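Local coordinates for cell division control protein 4 (Saccharomyces cerevisiae, PDB 3V7D), which serves as the substrate-recognition subunit of an SCF E3 ubiquitin ligase, binding phosphorylated targets such as the CDK inhibitor SIC1 for ubiquitination and degradation, at residues B[98-101]-B[102-106]. The protein carries 1 engineered substitution. Residues are numbered along the deposited sequence; the frame is centred on the assembly and turned at random.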
loop_
_atom_site.group_PDB
_atom_site.type_symbol
_atom_site.label_atom_id
_atom_site.label_comp_id
_atom_site.label_asym_id
_atom_site.label_seq_id
_atom_site.Cartn_x
_atom_site.Cartn_y
_atom_site.Cartn_z
ATOM N N ASN B 98 -0.749 -7.726 10.525
ATOM C CA ASN B 98 -0.064 -7.492 9.258
ATOM C C ASN B 98 1.399 -7.921 9.259
ATOM O O ASN B 98 1.904 -8.414 8.254
ATOM C CB ASN B 98 -0.185 -6.026 8.831
ATOM C CG ASN B 98 -1.541 -5.706 8.242
ATOM O OD1 ASN B 98 -2.266 -4.844 8.742
ATOM N ND2 ASN B 98 -1.899 -6.408 7.173
ATOM N N ILE B 99 2.086 -7.734 10.377
ATOM C CA ILE B 99 3.504 -8.065 10.421
ATOM C C ILE B 99 3.673 -9.587 10.498
ATOM O O ILE B 99 4.642 -10.143 9.978
ATOM C CB ILE B 99 4.247 -7.325 11.572
ATOM C CG1 ILE B 99 5.734 -7.170 11.243
ATOM C CG2 ILE B 99 4.046 -8.026 12.917
ATOM C CD1 ILE B 99 6.008 -6.242 10.081
ATOM N N PHE B 100 2.707 -10.254 11.123
ATOM C CA PHE B 100 2.699 -11.711 11.216
ATOM C C PHE B 100 2.502 -12.311 9.827
ATOM O O PHE B 100 3.235 -13.209 9.412
ATOM C CB PHE B 100 1.586 -12.172 12.167
ATOM C CG PHE B 100 1.285 -13.650 12.095
ATOM C CD1 PHE B 100 2.122 -14.578 12.708
ATOM C CD2 PHE B 100 0.153 -14.110 11.434
ATOM C CE1 PHE B 100 1.845 -15.940 12.649
ATOM C CE2 PHE B 100 -0.132 -15.469 11.369
ATOM C CZ PHE B 100 0.718 -16.386 11.981
ATOM N N ILE B 101 1.508 -11.797 9.113
ATOM C CA ILE B 101 1.219 -12.247 7.759
ATOM C C ILE B 101 2.395 -11.995 6.814
ATOM O O ILE B 101 2.783 -12.879 6.046
ATOM C CB ILE B 101 -0.063 -11.573 7.225
ATOM C CG1 ILE B 101 -1.275 -12.100 7.997
ATOM C CG2 ILE B 101 -0.223 -11.797 5.719
ATOM C CD1 ILE B 101 -2.572 -11.405 7.660
ATOM N N LEU B 102 2.974 -10.798 6.888
ATOM C CA LEU B 102 4.086 -10.436 6.012
ATOM C C LEU B 102 5.285 -11.349 6.231
ATOM O O LEU B 102 5.934 -11.773 5.274
ATOM C CB LEU B 102 4.493 -8.972 6.207
ATOM C CG LEU B 102 5.622 -8.485 5.288
ATOM C CD1 LEU B 102 5.218 -8.617 3.820
ATOM C CD2 LEU B 102 6.026 -7.049 5.603
ATOM N N LYS B 103 5.573 -11.653 7.492
ATOM C CA LYS B 103 6.689 -12.537 7.821
ATOM C C LYS B 103 6.511 -13.915 7.196
ATOM O O LYS B 103 7.481 -14.523 6.747
ATOM C CB LYS B 103 6.879 -12.650 9.333
ATOM C CG LYS B 103 7.823 -11.601 9.906
ATOM C CD LYS B 103 7.894 -11.675 11.423
ATOM C CE LYS B 103 9.158 -11.006 11.948
ATOM N NZ LYS B 103 9.351 -9.641 11.388
ATOM N N ASN B 104 5.273 -14.401 7.161
ATOM C CA ASN B 104 4.980 -15.666 6.496
ATOM C C ASN B 104 5.253 -15.597 4.991
ATOM O O ASN B 104 5.924 -16.465 4.448
ATOM C CB ASN B 104 3.540 -16.108 6.768
ATOM C CG ASN B 104 3.306 -16.457 8.224
ATOM O OD1 ASN B 104 4.243 -16.780 8.957
ATOM N ND2 ASN B 104 2.052 -16.404 8.649
ATOM N N TRP B 105 4.743 -14.553 4.335
ATOM C CA TRP B 105 5.023 -14.303 2.923
ATOM C C TRP B 105 6.527 -14.267 2.632
ATOM O O TRP B 105 6.974 -14.731 1.586
ATOM C CB TRP B 105 4.420 -12.962 2.484
ATOM C CG TRP B 105 2.979 -12.991 2.077
ATOM C CD1 TRP B 105 1.893 -12.811 2.885
ATOM C CD2 TRP B 105 2.465 -13.178 0.750
ATOM N NE1 TRP B 105 0.734 -12.885 2.144
ATOM C CE2 TRP B 105 1.059 -13.112 0.831
ATOM C CE3 TRP B 105 3.058 -13.404 -0.499
ATOM C CZ2 TRP B 105 0.237 -13.263 -0.286
ATOM C CZ3 TRP B 105 2.240 -13.555 -1.608
ATOM C CH2 TRP B 105 0.845 -13.481 -1.493
ATOM N N TYR B 106 7.294 -13.697 3.559
ATOM C CA TYR B 106 8.733 -13.507 3.375
ATOM C C TYR B 106 9.565 -14.720 3.796
ATOM O O TYR B 106 10.730 -14.837 3.421
ATOM C CB TYR B 106 9.214 -12.287 4.169
ATOM C CG TYR B 106 8.998 -10.945 3.495
ATOM C CD1 TYR B 106 8.487 -10.859 2.207
ATOM C CD2 TYR B 106 9.326 -9.761 4.150
ATOM C CE1 TYR B 106 8.303 -9.633 1.593
ATOM C CE2 TYR B 106 9.142 -8.531 3.545
ATOM C CZ TYR B 106 8.633 -8.474 2.266
ATOM O OH TYR B 106 8.450 -7.254 1.659
#
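Leu102 N donates to Asn98 O across 2.9 Å, the first of four successive i to i+4 bonds that tie residues 102-105 to the preceding helical turn. The Leu102 side chain, with CG anti to the backbone N (chi1 -178°), sends CD1 over one face of the Tyr106 ring, 3.7 Å above its plane and offset toward the rim; a branched aliphatic residue suits this buried place. Lys103 N bonds to Ile99 O, and the lysine's aliphatic chain runs beside the same oxygen, CG at 3.5 Å. A long chain ending in an amine fits this exposed flank: its methylenes lie along the helix, and the side chain also touches Phe32 of helix 32-39. At Asn104 the backbone N reaches Phe100 O, while the side-chain ND2 sits over one face of the Phe100 ring, 3.6 Å from CZ, with amide and ring planes 78° apart. That ND2 is hydrogen-bonded to Phe463 O, so an amide suits this buried place: its N-H donor is paired with a backbone carbonyl while the nitrogen lies against an aromatic face. With an alanine here, Phe463 O would probably lose this donor and Phe100 the amide over one face. Trp105 N makes a nearly straight bond (170°) to Ile101 O, which also lies at the edge of the indole, 3.3 Å from Trp105 CD1. Ile101 CG2 packs 3.7 Å from Trp105 CD1, the two side chains running side by side. The broad indole then stacks on Phe463, and its NE1 bonds to Gly443 O. This is regular alpha-helical i to i+4 packing at the C-terminal end of helix 87-106, whose last turn docks on the WD40 beta-propeller and so joins it to the helical, F-box-containing part of the chain.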